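PDB 4DVE: biotin transporter BioY, which binds biotin as the membrane-embedded S component and probably works with an energy-coupling factor complex that powers its uptake. Local coordinates for residues A[41-46]-A[166-171]; A[53-58]-A[108-113]; A[60-65]-A[191-196]. One frame throughout, in Å; residues are numbered along the deposited sequence.

Interaction 1 (A[41-46]-A[166-171]); sequences IGFIPV and NLVFIP. With BTN (biotin), chain D.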
loop_
_atom_site.group_PDB
_atom_site.type_symbol
_atom_site.label_atom_id
_atom_site.label_comp_id
_atom_site.label_asym_id
_atom_site.label_seq_id
_atom_site.Cartn_x
_atom_site.Cartn_y
_atom_site.Cartn_z
ATOM N N ILE A 41 -18.746 -3.086 6.780
ATOM C CA ILE A 41 -19.329 -4.382 6.535
ATOM C C ILE A 41 -19.893 -4.817 7.900
ATOM O O ILE A 41 -19.708 -4.145 8.929
ATOM C CB ILE A 41 -18.302 -5.378 5.948
ATOM C CG1 ILE A 41 -17.119 -5.563 6.895
ATOM C CG2 ILE A 41 -17.802 -4.901 4.585
ATOM C CD1 ILE A 41 -16.133 -6.603 6.437
ATOM N N GLY A 42 -20.601 -5.914 7.940
ATOM C CA GLY A 42 -21.334 -6.212 9.176
ATOM C C GLY A 42 -20.417 -6.719 10.273
ATOM O O GLY A 42 -20.329 -6.143 11.367
ATOM N N PHE A 43 -19.683 -7.760 9.911
ATOM C CA PHE A 43 -19.206 -8.755 10.854
ATOM C C PHE A 43 -17.877 -8.460 11.532
ATOM O O PHE A 43 -17.562 -9.101 12.538
ATOM C CB PHE A 43 -19.134 -10.133 10.190
ATOM C CG PHE A 43 -19.147 -10.096 8.694
ATOM C CD1 PHE A 43 -17.974 -10.125 7.982
ATOM C CD2 PHE A 43 -20.354 -10.061 8.000
ATOM C CE1 PHE A 43 -17.994 -10.105 6.599
ATOM C CE2 PHE A 43 -20.378 -10.037 6.616
ATOM C CZ PHE A 43 -19.197 -10.058 5.917
ATOM N N ILE A 44 -17.097 -7.525 10.985
ATOM C CA ILE A 44 -15.889 -7.061 11.676
ATOM C C ILE A 44 -15.834 -5.541 11.637
ATOM O O ILE A 44 -16.462 -4.898 10.803
ATOM C CB ILE A 44 -14.608 -7.740 11.122
ATOM C CG1 ILE A 44 -14.496 -7.550 9.598
ATOM C CG2 ILE A 44 -14.609 -9.224 11.508
ATOM C CD1 ILE A 44 -13.176 -8.006 9.000
ATOM N N PRO A 45 -15.118 -4.939 12.577
ATOM C CA PRO A 45 -15.090 -3.492 12.598
ATOM C C PRO A 45 -13.976 -2.896 11.703
ATOM O O PRO A 45 -13.246 -2.026 12.156
ATOM C CB PRO A 45 -14.847 -3.198 14.084
ATOM C CG PRO A 45 -13.986 -4.337 14.537
ATOM C CD PRO A 45 -14.464 -5.532 13.760
ATOM N N VAL A 46 -13.854 -3.388 10.466
ATOM C CA VAL A 46 -12.871 -2.917 9.485
ATOM C C VAL A 46 -13.644 -2.664 8.187
ATOM O O VAL A 46 -14.315 -3.564 7.686
ATOM C CB VAL A 46 -11.750 -3.968 9.244
ATOM C CG1 VAL A 46 -10.763 -3.533 8.157
ATOM C CG2 VAL A 46 -11.033 -4.268 10.541
ATOM N N ASN A 166 -12.173 -11.733 6.508
ATOM C CA ASN A 166 -11.309 -10.973 5.621
ATOM C C ASN A 166 -11.424 -11.320 4.141
ATOM O O ASN A 166 -10.957 -10.570 3.302
ATOM C CB ASN A 166 -9.860 -11.043 6.086
ATOM C CG ASN A 166 -9.556 -9.952 7.099
ATOM O OD1 ASN A 166 -9.980 -10.009 8.282
ATOM N ND2 ASN A 166 -8.925 -8.919 6.632
ATOM N N LEU A 167 -12.081 -12.432 3.824
ATOM C CA LEU A 167 -12.380 -12.771 2.442
ATOM C C LEU A 167 -13.248 -11.707 1.764
ATOM O O LEU A 167 -13.132 -11.493 0.549
ATOM C CB LEU A 167 -13.056 -14.142 2.370
ATOM C CG LEU A 167 -12.149 -15.342 2.722
ATOM C CD1 LEU A 167 -12.937 -16.667 2.826
ATOM C CD2 LEU A 167 -11.010 -15.446 1.718
ATOM N N VAL A 168 -14.068 -11.013 2.550
ATOM C CA VAL A 168 -14.841 -9.861 2.080
ATOM C C VAL A 168 -13.988 -8.793 1.375
ATOM O O VAL A 168 -14.514 -8.096 0.513
ATOM C CB VAL A 168 -15.651 -9.171 3.223
ATOM C CG1 VAL A 168 -14.780 -8.227 4.072
ATOM C CG2 VAL A 168 -16.834 -8.417 2.673
ATOM N N PHE A 169 -12.706 -8.671 1.754
ATOM C CA PHE A 169 -11.803 -7.673 1.162
ATOM C C PHE A 169 -11.176 -8.093 -0.156
ATOM O O PHE A 169 -10.662 -7.230 -0.880
ATOM C CB PHE A 169 -10.698 -7.255 2.137
ATOM C CG PHE A 169 -11.225 -6.674 3.410
ATOM C CD1 PHE A 169 -12.160 -5.635 3.383
ATOM C CD2 PHE A 169 -10.843 -7.199 4.630
ATOM C CE1 PHE A 169 -12.707 -5.140 4.563
ATOM C CE2 PHE A 169 -11.367 -6.699 5.806
ATOM C CZ PHE A 169 -12.312 -5.673 5.778
ATOM N N ILE A 170 -11.235 -9.387 -0.476
ATOM C CA ILE A 170 -10.473 -9.941 -1.588
ATOM C C ILE A 170 -10.894 -9.409 -2.979
ATOM O O ILE A 170 -10.040 -9.036 -3.772
ATOM C CB ILE A 170 -10.470 -11.496 -1.568
ATOM C CG1 ILE A 170 -9.659 -12.011 -0.363
ATOM C CG2 ILE A 170 -9.950 -12.087 -2.902
ATOM C CD1 ILE A 170 -8.182 -11.643 -0.353
ATOM N N PRO A 171 -12.201 -9.367 -3.270
ATOM C CA PRO A 171 -12.622 -8.875 -4.590
ATOM C C PRO A 171 -12.186 -7.437 -4.879
ATOM O O PRO A 171 -11.661 -7.142 -5.983
ATOM C CB PRO A 171 -14.155 -8.970 -4.552
ATOM C CG PRO A 171 -14.490 -9.805 -3.374
ATOM C CD PRO A 171 -13.324 -9.852 -2.447
HETATM C C11 BTN D . -7.627 2.554 8.586
HETATM O O11 BTN D . -7.801 3.586 7.899
HETATM O O12 BTN D . -7.844 2.580 9.806
HETATM C C10 BTN D . -7.122 1.245 7.950
HETATM C C9 BTN D . -8.234 0.426 7.289
HETATM C C8 BTN D . -7.671 -0.903 6.732
HETATM C C7 BTN D . -8.684 -1.593 5.805
HETATM C C2 BTN D . -8.153 -2.884 5.209
HETATM S S1 BTN D . -6.807 -2.558 4.057
HETATM C C6 BTN D . -6.994 -4.173 3.334
HETATM C C5 BTN D . -8.500 -4.532 3.357
HETATM N N1 BTN D . -9.150 -4.105 2.145
HETATM C C3 BTN D . -10.048 -3.145 2.345
HETATM O O3 BTN D . -10.743 -2.618 1.475
HETATM N N2 BTN D . -10.078 -2.868 3.661
HETATM C C4 BTN D . -9.186 -3.692 4.436
#
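The ring of Phe169 meets three aliphatic side chains of the loop 41-46 while lying against the bound biotin, and this is where the contact packs tightly. Val46 comes in across the outer end of the ring, CG1 to CZ 3.6 Å, and the same Val46 CG1 touches biotin C7 at 3.7 Å. Ile44 and Phe169 reach toward each other from opposite directions: chi1 of 55° puts Ile44 CG1 between the backbone N and the carbonyl carbon, bringing CD1 to 3.9 Å from Phe169 CE2. Ile41 CD1 reaches Phe169 CZ at 4.0 Å. The carbonyl O of Val46 lies in the ring plane, 3.5 Å from Phe169 CZ. One face carries the biotin bicycle, with C4 3.6 Å above the ring plane; the other is covered by Val168 CG1.

Outward the contact loosens. Ile41 and Val168 meet at their branches, CG2 to CG2 at 4.1 Å, and the poorly ordered, solvent-facing Phe43 merely brushes Val168 with a ring edge. The two segments meet by van der Waals packing, without a hydrogen bond between them. An apolar wall thus backs this part of the pocket, while polar ligand atoms are bonded by Ser99, Asp173, Pro47 O and Ile49 N.

Interaction 2 (A[53-58]-A[108-113]); sequences MGIMMA and FTPFLI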
loop_
_atom_site.group_PDB
_atom_site.type_symbol
_atom_site.label_atom_id
_atom_site.label_comp_id
_atom_site.label_asym_id
_atom_site.label_seq_id
_atom_site.Cartn_x
_atom_site.Cartn_y
_atom_site.Cartn_z
HETATM N N MSE A 53 -4.817 0.883 -2.116
HETATM C CA MSE A 53 -4.319 0.855 -3.496
HETATM C C MSE A 53 -3.057 1.713 -3.674
HETATM O O MSE A 53 -2.118 1.349 -4.429
HETATM C CB MSE A 53 -5.429 1.332 -4.435
HETATM C CG MSE A 53 -4.956 1.260 -5.890
HETATM SE SE MSE A 53 -6.430 1.668 -7.145
HETATM C CE MSE A 53 -6.502 3.603 -6.809
ATOM N N GLY A 54 -3.041 2.887 -3.047
ATOM C CA GLY A 54 -1.889 3.783 -3.161
ATOM C C GLY A 54 -0.634 3.164 -2.544
ATOM O O GLY A 54 0.487 3.404 -3.010
ATOM N N ILE A 55 -0.840 2.411 -1.467
ATOM C CA ILE A 55 0.214 1.684 -0.809
ATOM C C ILE A 55 0.808 0.660 -1.774
ATOM O O ILE A 55 2.013 0.481 -1.816
ATOM C CB ILE A 55 -0.271 0.931 0.456
ATOM C CG1 ILE A 55 -0.980 1.880 1.439
ATOM C CG2 ILE A 55 0.910 0.227 1.132
ATOM C CD1 ILE A 55 -0.162 3.098 1.837
HETATM N N MSE A 56 -0.052 0.027 -2.566
HETATM C CA MSE A 56 0.370 -0.984 -3.524
HETATM C C MSE A 56 1.191 -0.407 -4.645
HETATM O O MSE A 56 2.127 -1.063 -5.137
HETATM C CB MSE A 56 -0.837 -1.666 -4.179
HETATM C CG MSE A 56 -1.602 -2.522 -3.212
HETATM SE SE MSE A 56 -3.129 -3.384 -4.128
HETATM C CE MSE A 56 -4.384 -3.450 -2.604
HETATM N N MSE A 57 0.830 0.793 -5.093
HETATM C CA MSE A 57 1.506 1.441 -6.220
HETATM C C MSE A 57 2.884 2.002 -5.931
HETATM O O MSE A 57 3.717 2.106 -6.849
HETATM C CB MSE A 57 0.657 2.626 -6.679
HETATM C CG MSE A 57 -0.646 2.193 -7.350
HETATM SE SE MSE A 57 -1.884 3.735 -7.482
HETATM C CE MSE A 57 -0.640 4.926 -8.450
ATOM N N ALA A 58 3.124 2.394 -4.677
ATOM C CA ALA A 58 4.333 3.129 -4.274
ATOM C C ALA A 58 5.640 2.406 -4.619
ATOM O O ALA A 58 6.567 3.017 -5.175
ATOM C CB ALA A 58 4.280 3.447 -2.777
ATOM N N PHE A 108 5.626 -2.087 5.155
ATOM C CA PHE A 108 6.543 -3.046 4.540
ATOM C C PHE A 108 6.213 -3.398 3.099
ATOM O O PHE A 108 7.061 -3.906 2.382
ATOM C CB PHE A 108 6.557 -4.338 5.368
ATOM C CG PHE A 108 7.097 -4.135 6.723
ATOM C CD1 PHE A 108 8.472 -4.179 6.945
ATOM C CD2 PHE A 108 6.253 -3.828 7.781
ATOM C CE1 PHE A 108 8.982 -3.951 8.214
ATOM C CE2 PHE A 108 6.755 -3.599 9.049
ATOM C CZ PHE A 108 8.120 -3.655 9.270
ATOM N N THR A 109 4.976 -3.152 2.696
ATOM C CA THR A 109 4.482 -3.506 1.367
ATOM C C THR A 109 5.323 -2.920 0.223
ATOM O O THR A 109 5.692 -3.672 -0.677
ATOM C CB THR A 109 2.992 -3.111 1.237
ATOM O OG1 THR A 109 2.245 -3.928 2.148
ATOM C CG2 THR A 109 2.437 -3.258 -0.188
ATOM N N PRO A 110 5.634 -1.611 0.257
ATOM C CA PRO A 110 6.410 -1.068 -0.886
ATOM C C PRO A 110 7.810 -1.603 -0.939
ATOM O O PRO A 110 8.336 -1.766 -2.016
ATOM C CB PRO A 110 6.413 0.456 -0.665
ATOM C CG PRO A 110 5.784 0.675 0.645
ATOM C CD PRO A 110 5.124 -0.547 1.139
ATOM N N PHE A 111 8.389 -1.934 0.216
ATOM C CA PHE A 111 9.705 -2.540 0.230
ATOM C C PHE A 111 9.666 -3.934 -0.416
ATOM O O PHE A 111 10.462 -4.270 -1.279
ATOM C CB PHE A 111 10.256 -2.652 1.664
ATOM C CG PHE A 111 11.513 -3.434 1.709
ATOM C CD1 PHE A 111 11.506 -4.774 2.066
ATOM C CD2 PHE A 111 12.702 -2.864 1.256
ATOM C CE1 PHE A 111 12.681 -5.518 2.042
ATOM C CE2 PHE A 111 13.881 -3.600 1.230
ATOM C CZ PHE A 111 13.862 -4.931 1.613
ATOM N N LEU A 112 8.712 -4.746 0.012
ATOM C CA LEU A 112 8.564 -6.073 -0.542
ATOM C C LEU A 112 8.276 -6.048 -2.021
ATOM O O LEU A 112 8.917 -6.768 -2.778
ATOM C CB LEU A 112 7.482 -6.850 0.207
ATOM C CG LEU A 112 7.871 -7.148 1.654
ATOM C CD1 LEU A 112 6.648 -7.610 2.488
ATOM C CD2 LEU A 112 8.983 -8.195 1.701
ATOM N N ILE A 113 7.291 -5.265 -2.441
ATOM C CA ILE A 113 6.938 -5.184 -3.864
ATOM C C ILE A 113 8.147 -4.678 -4.690
ATOM O O ILE A 113 8.539 -5.291 -5.690
ATOM C CB ILE A 113 5.697 -4.292 -4.095
ATOM C CG1 ILE A 113 4.434 -4.997 -3.551
ATOM C CG2 ILE A 113 5.537 -3.964 -5.581
ATOM C CD1 ILE A 113 3.140 -4.196 -3.687
#
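Ile55 of helix 52-80 meets Thr109 of helix 100-119 where the two run in the same sense, their local axes 8.0 Å apart at closest and inclined by 36°.

Carbon packing makes up most of the contact. Ile55 presents its CG2 branch, which crosses the Thr109 side chain at about a right angle and reaches Thr109 CB at 3.9 Å and the methyl CG2 of Thr109 at 4.0 Å. The next residue continues the surface: Pro110 sets its ring against helix 52-80, with its CB 4.2 Å from Ala58 CB and its CD touching the Ile55 methyl more distantly. The nearest CA atoms across the contact are those of Ala58 and Pro110, 5.8 Å apart, and Val71, farther along helix 52-80, touches both residues.

Backbone oxygen against aliphatic carbon is a second kind. Ile113 CD1 ends 3.6 Å from the carbonyl O of Met56, a selenomethionine here, whose side chain also lies on Val140, Lys176 and Thr180.

The polar chemistry is turned elsewhere. Thr109 keeps OG1 beside its own backbone N (chi1 -66°), which leaves the methyl facing Ile55; the hydroxyl is hydrogen-bonded to Ala105 O of the preceding turn and to Phe138 O of helix 128-155. Its one proton is shared between, or switches between, these two carbonyl oxygens, so the buried hydroxyl is provided for and a third helix is tied to the pair. Pro110 offers no N-H, and at residues 110 and 111 the regular bonds to the turn before are missing, kinking helix 100-119.

Wholly buried near the centre of the chain, with helices 13-33, 128-155 and 170-189 packed around it, the pair belongs to the core of the transmembrane helical bundle typical of S components of ECF transporters.

Interaction 3 (A[60-65]-A[191-196]); sequences GLLGPK and GGFELY. With BNG (nonyl beta-D-glucopyranoside), chain F.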
loop_
_atom_site.group_PDB
_atom_site.type_symbol
_atom_site.label_atom_id
_atom_site.label_comp_id
_atom_site.label_asym_id
_atom_site.label_seq_id
_atom_site.Cartn_x
_atom_site.Cartn_y
_atom_site.Cartn_z
ATOM N N GLY A 60 6.071 -0.100 -6.804
ATOM C CA GLY A 60 6.183 -0.350 -8.232
ATOM C C GLY A 60 6.590 0.877 -9.028
ATOM O O GLY A 60 7.042 0.754 -10.178
ATOM N N LEU A 61 6.399 2.055 -8.440
ATOM C CA LEU A 61 6.823 3.309 -9.078
ATOM C C LEU A 61 8.182 3.776 -8.608
ATOM O O LEU A 61 9.023 4.139 -9.416
ATOM C CB LEU A 61 5.797 4.422 -8.872
ATOM C CG LEU A 61 4.535 4.265 -9.716
ATOM C CD1 LEU A 61 3.437 5.260 -9.304
ATOM C CD2 LEU A 61 4.901 4.345 -11.197
ATOM N N LEU A 62 8.397 3.763 -7.298
ATOM C CA LEU A 62 9.542 4.417 -6.716
ATOM C C LEU A 62 10.539 3.446 -6.151
ATOM O O LEU A 62 11.543 3.856 -5.567
ATOM C CB LEU A 62 9.052 5.393 -5.634
ATOM C CG LEU A 62 8.247 6.585 -6.196
ATOM C CD1 LEU A 62 7.782 7.534 -5.103
ATOM C CD2 LEU A 62 9.025 7.345 -7.281
ATOM N N GLY A 63 10.239 2.143 -6.265
ATOM C CA GLY A 63 11.168 1.109 -5.815
ATOM C C GLY A 63 11.175 0.928 -4.319
ATOM O O GLY A 63 10.381 1.564 -3.601
ATOM N N PRO A 64 12.048 0.022 -3.833
ATOM C CA PRO A 64 11.930 -0.404 -2.440
ATOM C C PRO A 64 12.371 0.642 -1.421
ATOM O O PRO A 64 11.961 0.561 -0.263
ATOM C CB PRO A 64 12.828 -1.641 -2.373
ATOM C CG PRO A 64 13.851 -1.403 -3.465
ATOM C CD PRO A 64 13.068 -0.752 -4.565
ATOM N N LYS A 65 13.177 1.615 -1.830
ATOM C CA LYS A 65 13.629 2.673 -0.903
ATOM C C LYS A 65 12.633 3.837 -0.841
ATOM O O LYS A 65 11.996 4.078 0.200
ATOM C CB LYS A 65 15.030 3.173 -1.285
ATOM C CG LYS A 65 15.565 4.288 -0.381
ATOM C CD LYS A 65 17.017 4.650 -0.718
ATOM C CE LYS A 65 17.545 5.608 0.354
ATOM N NZ LYS A 65 18.904 6.168 0.121
ATOM N N GLY A 191 8.874 7.453 -18.443
ATOM C CA GLY A 191 10.251 7.377 -18.937
ATOM C C GLY A 191 11.122 6.301 -18.306
ATOM O O GLY A 191 11.219 5.179 -18.851
ATOM N N GLY A 192 11.741 6.602 -17.160
ATOM C CA GLY A 192 11.388 7.737 -16.273
ATOM C C GLY A 192 11.404 7.304 -14.785
ATOM O O GLY A 192 11.677 8.095 -13.891
ATOM N N PHE A 193 11.122 6.033 -14.538
ATOM C CA PHE A 193 11.167 5.463 -13.185
ATOM C C PHE A 193 12.240 4.406 -13.074
ATOM O O PHE A 193 12.405 3.765 -12.039
ATOM C CB PHE A 193 9.788 4.930 -12.848
ATOM C CG PHE A 193 8.797 6.022 -12.654
ATOM C CD1 PHE A 193 8.035 6.485 -13.716
ATOM C CD2 PHE A 193 8.700 6.655 -11.442
ATOM C CE1 PHE A 193 7.137 7.522 -13.534
ATOM C CE2 PHE A 193 7.809 7.693 -11.250
ATOM C CZ PHE A 193 7.029 8.133 -12.305
ATOM N N GLU A 194 12.995 4.283 -14.161
ATOM C CA GLU A 194 14.049 3.304 -14.332
ATOM C C GLU A 194 15.149 3.447 -13.269
ATOM O O GLU A 194 15.722 2.443 -12.821
ATOM C CB GLU A 194 14.590 3.468 -15.771
ATOM C CG GLU A 194 16.041 3.141 -16.016
ATOM C CD GLU A 194 17.029 4.122 -15.425
ATOM O OE1 GLU A 194 16.859 5.357 -15.532
ATOM O OE2 GLU A 194 18.019 3.623 -14.847
ATOM N N LEU A 195 15.412 4.686 -12.845
ATOM C CA LEU A 195 16.406 4.985 -11.812
ATOM C C LEU A 195 16.153 4.136 -10.551
ATOM O O LEU A 195 17.105 3.663 -9.924
ATOM C CB LEU A 195 16.351 6.481 -11.428
ATOM C CG LEU A 195 17.332 7.073 -10.395
ATOM C CD1 LEU A 195 18.782 6.813 -10.792
ATOM C CD2 LEU A 195 17.096 8.579 -10.154
ATOM N N TYR A 196 14.879 3.952 -10.190
ATOM C CA TYR A 196 14.532 3.309 -8.912
ATOM C C TYR A 196 14.672 1.788 -8.918
ATOM O O TYR A 196 14.561 1.162 -7.862
ATOM C CB TYR A 196 13.124 3.758 -8.450
ATOM C CG TYR A 196 13.026 5.265 -8.503
ATOM C CD1 TYR A 196 13.873 6.064 -7.741
ATOM C CD2 TYR A 196 12.210 5.894 -9.438
ATOM C CE1 TYR A 196 13.861 7.454 -7.870
ATOM C CE2 TYR A 196 12.201 7.281 -9.581
ATOM C CZ TYR A 196 13.014 8.065 -8.788
ATOM O OH TYR A 196 12.992 9.455 -8.934
HETATM C C1 BNG F . 16.918 -1.654 -0.180
HETATM C C2 BNG F . 17.286 -1.621 -1.659
HETATM C C3 BNG F . 17.280 -3.024 -2.253
HETATM C C4 BNG F . 18.081 -3.988 -1.385
HETATM C C5 BNG F . 17.667 -3.878 0.077
HETATM C C6 BNG F . 18.520 -4.785 0.956
HETATM C "C1'" BNG F . 16.422 -0.252 1.656
HETATM C "C2'" BNG F . 15.371 0.851 1.653
HETATM C "C3'" BNG F . 15.274 1.517 3.021
HETATM C "C4'" BNG F . 13.825 1.830 3.374
HETATM C "C5'" BNG F . 13.711 3.192 4.049
HETATM C "C6'" BNG F . 12.816 3.118 5.280
HETATM C "C7'" BNG F . 11.967 4.376 5.415
HETATM C "C8'" BNG F . 11.217 4.390 6.742
HETATM C "C9'" BNG F . 10.268 5.565 6.816
HETATM O O1 BNG F . 17.022 -0.339 0.365
HETATM O O2 BNG F . 16.348 -0.800 -2.365
HETATM O O3 BNG F . 17.843 -2.987 -3.570
HETATM O O4 BNG F . 17.870 -5.329 -1.841
HETATM O O5 BNG F . 17.808 -2.527 0.511
HETATM O O6 BNG F . 19.094 -4.017 2.020
#
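A glycine-proline kink in helix 52-80 is covered here by the C-terminal segment that follows helix 170-189. Each leucine before the kink offers a methyl to an aromatic ring in a CH-pi contact. Leu61 CD2 stands almost exactly over the centre of the Phe193 ring, 4.3 Å from the centroid and 3° off the normal. Leu62 runs side by side with Tyr196, pointing the same way, and lays CD2 over that ring's face 25° off the normal; the same methyl meets the Phe193 ring at its edge, 4.2 Å from CE2. At Gly63, where phi is positive (77°), the backbones come closest, its CA 5.1 Å from that of Tyr196.

Leu61 O lies 3.2 Å from Phe193 CD2 and 3.6 Å from Tyr196 CD2, while Leu62 O is 3.3 Å from Tyr196 CB. The N atoms of Pro64 and Lys65 make no helical bond to the turn before. The alkyl chain of a detergent touches Lys65, CA to C2' at 3.6 Å. Between these two segments the contact is methyl-ring packing with carbonyl oxygens against C-H groups, while helix 13-33 also holds Tyr196, whose OH is hydrogen-bonded to Thr19, and Phe193, stacked with Tyr22.

In the fold
Along the chain the six segments come in the order 41-46, 53-58, 60-65, 108-113, 166-171 and 191-196, so interaction 2 falls within the span bridged by interaction 1, whereas interaction 3 interleaves with both. Interactions 2 and 3 share helix 52-80, their centres 12 Å apart, and they touch through Phe111 with Pro64 and Ile113 with Gly60. Interaction 1 lies on the other side of the chain's centre from interaction 3, with about 32 Å between centres, and 21 Å from interaction 2. Helix 170-189 links the far ends, from beside biotin to the C-terminal residues. Interaction 2, in the bundle core, lies between the biotin site and the kink of helix 52-80.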